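Local coordinates for protein DNA-(apurinic or apyrimidinic site) lyase (Xenopus laevis, PDB 6WCD) that cleaves DNA at abasic sites as a weak endonuclease and resects DNA strands from their 3' ends during repair of oxidative and alkylation damage, at residues L281-M292 with P302-Q310. Residues are numbered along the deposited sequence; the frame is centred on the assembly and turned at random. Where two conformers were deposited one is given.
Sequences LVESEFLDSVIM and PVKAFMKCQ. With BU1 (1,4-butanediol), chain D.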
loop_
_atom_site.group_PDB
_atom_site.type_symbol
_atom_site.label_atom_id
_atom_site.label_comp_id
_atom_site.label_asym_id
_atom_site.label_seq_id
_atom_site.Cartn_x
_atom_site.Cartn_y
_atom_site.Cartn_z
ATOM N N LEU A 281 9.267 15.018 -0.506
ATOM C CA LEU A 281 8.912 14.380 0.758
ATOM C C LEU A 281 10.033 13.526 1.288
ATOM O O LEU A 281 10.384 13.612 2.469
ATOM C CB LEU A 281 7.661 13.519 0.547
ATOM C CG LEU A 281 7.123 12.816 1.796
ATOM C CD1 LEU A 281 6.555 13.832 2.816
ATOM C CD2 LEU A 281 6.088 11.733 1.379
ATOM N N VAL A 282 10.608 12.679 0.454
ATOM C CA VAL A 282 11.673 11.798 0.916
ATOM C C VAL A 282 12.899 12.618 1.339
ATOM O O VAL A 282 13.492 12.365 2.383
ATOM C CB VAL A 282 12.003 10.749 -0.160
ATOM C CG1 VAL A 282 13.213 9.884 0.227
ATOM C CG2 VAL A 282 10.816 9.888 -0.403
ATOM N N GLU A 283 13.302 13.606 0.527
ATOM C CA GLU A 283 14.495 14.405 0.810
ATOM C C GLU A 283 14.320 15.253 2.057
ATOM O O GLU A 283 15.288 15.462 2.797
ATOM C CB GLU A 283 14.817 15.308 -0.375
ATOM C CG GLU A 283 15.285 14.568 -1.606
ATOM C CD GLU A 283 15.435 15.481 -2.843
ATOM O OE1 GLU A 283 14.962 16.638 -2.803
ATOM O OE2 GLU A 283 16.006 15.028 -3.855
ATOM N N SER A 284 13.134 15.812 2.271
ATOM C CA SER A 284 12.978 16.783 3.361
ATOM C C SER A 284 12.310 16.223 4.610
ATOM O O SER A 284 12.517 16.807 5.690
ATOM C CB SER A 284 12.170 17.988 2.901
ATOM O OG SER A 284 12.842 18.625 1.840
ATOM N N GLU A 285 11.502 15.183 4.524
ATOM C CA GLU A 285 10.755 14.729 5.678
ATOM C C GLU A 285 11.100 13.330 6.151
ATOM O O GLU A 285 10.747 12.986 7.275
ATOM C CB GLU A 285 9.252 14.790 5.415
ATOM C CG GLU A 285 8.768 16.213 4.967
ATOM C CD GLU A 285 8.893 17.314 6.003
ATOM O OE1 GLU A 285 8.875 16.993 7.209
ATOM O OE2 GLU A 285 9.006 18.518 5.617
ATOM N N PHE A 286 11.729 12.498 5.331
ATOM C CA PHE A 286 12.060 11.158 5.791
ATOM C C PHE A 286 13.350 11.161 6.606
ATOM O O PHE A 286 14.303 11.882 6.310
ATOM C CB PHE A 286 12.234 10.165 4.623
ATOM C CG PHE A 286 10.970 9.534 4.109
ATOM C CD1 PHE A 286 9.855 10.250 3.767
ATOM C CD2 PHE A 286 10.932 8.149 3.909
ATOM C CE1 PHE A 286 8.713 9.608 3.247
ATOM C CE2 PHE A 286 9.796 7.520 3.397
ATOM C CZ PHE A 286 8.702 8.252 3.070
ATOM N N LEU A 287 13.362 10.316 7.647
ATOM C CA LEU A 287 14.555 10.016 8.408
ATOM C C LEU A 287 15.177 8.664 8.040
ATOM O O LEU A 287 16.419 8.530 8.128
ATOM C CB LEU A 287 14.233 10.043 9.915
ATOM C CG LEU A 287 13.914 11.434 10.448
ATOM C CD1 LEU A 287 13.220 11.292 11.792
ATOM C CD2 LEU A 287 15.132 12.309 10.590
ATOM N N ASP A 288 14.354 7.670 7.762
ATOM C CA ASP A 288 14.857 6.346 7.416
ATOM C C ASP A 288 13.730 5.552 6.791
ATOM O O ASP A 288 12.556 5.908 6.883
ATOM C CB ASP A 288 15.414 5.647 8.646
ATOM C CG ASP A 288 16.423 4.520 8.328
ATOM O OD1 ASP A 288 16.738 4.211 7.146
ATOM O OD2 ASP A 288 16.955 3.955 9.334
ATOM N N SER A 289 14.099 4.458 6.128
ATOM C CA SER A 289 13.173 3.495 5.554
ATOM C C SER A 289 13.879 2.164 5.630
ATOM O O SER A 289 15.021 2.074 5.171
ATOM C CB SER A 289 12.844 3.874 4.121
ATOM O OG SER A 289 11.934 2.978 3.554
ATOM N N VAL A 290 13.242 1.160 6.227
ATOM C CA VAL A 290 13.878 -0.082 6.599
ATOM C C VAL A 290 12.974 -1.266 6.249
ATOM O O VAL A 290 11.772 -1.127 5.947
ATOM C CB VAL A 290 14.222 -0.139 8.104
ATOM C CG1 VAL A 290 15.086 1.084 8.526
ATOM C CG2 VAL A 290 12.987 -0.195 8.925
ATOM N N ILE A 291 13.569 -2.444 6.348
ATOM C CA ILE A 291 12.901 -3.744 6.278
ATOM C C ILE A 291 12.792 -4.245 7.714
ATOM O O ILE A 291 13.683 -4.021 8.532
ATOM C CB ILE A 291 13.692 -4.765 5.426
ATOM C CG1 ILE A 291 14.315 -4.119 4.193
ATOM C CG2 ILE A 291 12.800 -5.953 5.048
ATOM C CD1 ILE A 291 13.297 -3.593 3.223
ATOM N N MET A 292 11.722 -4.970 8.035
ATOM C CA MET A 292 11.507 -5.572 9.362
ATOM C C MET A 292 11.484 -7.104 9.280
ATOM O O MET A 292 10.444 -7.743 9.462
ATOM C CB MET A 292 10.182 -5.052 9.940
ATOM C CG MET A 292 10.012 -3.535 10.042
ATOM S SD MET A 292 8.409 -3.061 10.760
ATOM C CE MET A 292 8.777 -3.376 12.491
ATOM N N PRO A 302 7.226 -6.908 6.938
ATOM C CA PRO A 302 6.899 -5.501 6.739
ATOM C C PRO A 302 8.090 -4.656 6.310
ATOM O O PRO A 302 9.265 -5.021 6.477
ATOM C CB PRO A 302 6.449 -5.035 8.135
ATOM C CG PRO A 302 6.208 -6.284 8.904
ATOM C CD PRO A 302 7.184 -7.297 8.335
ATOM N N VAL A 303 7.748 -3.479 5.803
ATOM C CA VAL A 303 8.679 -2.370 5.607
ATOM C C VAL A 303 8.147 -1.163 6.387
ATOM O O VAL A 303 6.949 -1.049 6.653
ATOM C CB VAL A 303 8.884 -2.037 4.133
ATOM C CG1 VAL A 303 9.485 -3.249 3.413
ATOM C CG2 VAL A 303 7.574 -1.703 3.425
ATOM N N LYS A 304 9.057 -0.304 6.840
ATOM C CA LYS A 304 8.681 0.779 7.748
ATOM C C LYS A 304 9.468 2.031 7.419
ATOM O O LYS A 304 10.678 1.978 7.187
ATOM C CB LYS A 304 8.915 0.349 9.201
ATOM C CG LYS A 304 8.486 1.354 10.257
ATOM C CD LYS A 304 8.508 0.698 11.651
ATOM C CE LYS A 304 8.051 1.661 12.670
ATOM N NZ LYS A 304 8.047 0.903 13.980
ATOM N N ALA A 305 8.790 3.172 7.426
ATOM C CA ALA A 305 9.441 4.455 7.270
ATOM C C ALA A 305 9.234 5.327 8.498
ATOM O O ALA A 305 8.193 5.246 9.184
ATOM C CB ALA A 305 8.946 5.193 6.056
ATOM N N PHE A 306 10.226 6.173 8.718
ATOM C CA PHE A 306 10.335 7.065 9.884
ATOM C C PHE A 306 10.419 8.457 9.289
ATOM O O PHE A 306 11.289 8.726 8.459
ATOM C CB PHE A 306 11.584 6.753 10.721
ATOM C CG PHE A 306 11.600 5.343 11.281
ATOM C CD1 PHE A 306 12.016 4.270 10.501
ATOM C CD2 PHE A 306 11.250 5.086 12.595
ATOM C CE1 PHE A 306 12.002 3.007 11.028
ATOM C CE2 PHE A 306 11.286 3.828 13.110
ATOM C CZ PHE A 306 11.682 2.776 12.289
ATOM N N MET A 307 9.520 9.343 9.708
ATOM C CA MET A 307 9.426 10.677 9.133
ATOM C C MET A 307 9.392 11.735 10.239
ATOM O O MET A 307 8.930 11.476 11.346
ATOM C CB MET A 307 8.158 10.745 8.271
ATOM C CG MET A 307 8.089 9.586 7.238
ATOM S SD MET A 307 6.440 9.458 6.482
ATOM C CE MET A 307 6.384 11.028 5.613
ATOM N N LYS A 308 9.855 12.906 9.912
ATOM C CA LYS A 308 9.958 13.995 10.883
ATOM C C LYS A 308 8.720 14.887 10.859
ATOM O O LYS A 308 8.545 15.691 11.803
ATOM C CB LYS A 308 11.247 14.786 10.684
ATOM C CG LYS A 308 11.262 15.571 9.447
ATOM C CD LYS A 308 12.611 16.220 9.132
ATOM C CE LYS A 308 13.642 15.199 8.697
ATOM N NZ LYS A 308 14.904 15.871 8.193
ATOM N N CYS A 309 7.879 14.750 9.870
ATOM C CA CYS A 309 6.653 15.550 9.830
ATOM C C CYS A 309 5.639 15.067 10.861
ATOM O O CYS A 309 5.692 13.935 11.351
ATOM C CB CYS A 309 6.026 15.524 8.451
ATOM S SG CYS A 309 5.757 13.880 7.763
ATOM N N GLN A 310 4.768 15.988 11.271
ATOM C CA GLN A 310 3.838 15.742 12.388
ATOM C C GLN A 310 2.397 15.817 11.887
ATOM O O GLN A 310 2.019 16.761 11.188
ATOM C CB GLN A 310 4.061 16.745 13.503
ATOM C CG GLN A 310 5.510 16.765 14.020
ATOM C CD GLN A 310 5.927 15.438 14.631
ATOM O OE1 GLN A 310 5.170 14.841 15.391
ATOM N NE2 GLN A 310 7.096 14.928 14.224
HETATM C C1 BU1 D . 1.586 11.795 17.524
HETATM C C2 BU1 D . 1.782 10.834 16.344
HETATM C C3 BU1 D . 3.242 10.754 15.900
HETATM C C4 BU1 D . 3.507 11.825 14.853
HETATM O O5 BU1 D . 1.217 13.077 17.076
HETATM O O6 BU1 D . 4.875 12.101 14.642
HETATM O O HOH W 1 14.380 18.585 6.490
#
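F306 O is shared by the N-H groups of two successive residues in a classic beta bulge: it takes that of L287 at 2.7 Å and, weakly, that of D288. L287 has a helix-like backbone (phi -102°, psi -37°), which fits the extra residue into strand 286-291. Beyond it, F306 N bonds to D288 O, and V290 and K304 exchange two bonds in regular antiparallel pairing with strand 303-307. On the helix side of the bulge, K308 N continues the pairing with a 2.8 Å bond to E285 O.

One face of the sheet is mostly apolar, broken by the buried hydroxyl of S289, whose OG bonds to S242. In the conformer described, M307 CG lies over the F286 ring, 4.1 Å from its centroid, while M307 SD sits obliquely in a Met-aromatic contact; V282 CG2 covers the opposite ring face. M307 bends at chi3 (65°), bringing CE to 3.6 Å from F286 CE1 and within reach of L281 CD1. A305 is small enough to let F286 CE2 approach its CB at 3.6 Å. Replacing F286 by an alanine would remove the ring, and M307 CG and V282 CG2 would probably lose the surface between them, with a gap opening beside A305.

The other face is more mixed: V290 CG2 meets the edge of the F306 ring, and M292 SD rests 3.8 Å from K304 CB. K304 CD also packs against M292, and the chain, extended beyond CG, carries NZ on to bond the carbonyls of L25 and D26.

The hairpin places strand 286-291 at the edge of the six-stranded sheet, with 303-307 between it and strand 2-7, in the DNase I-like catalytic domain of the AP/ExoA family.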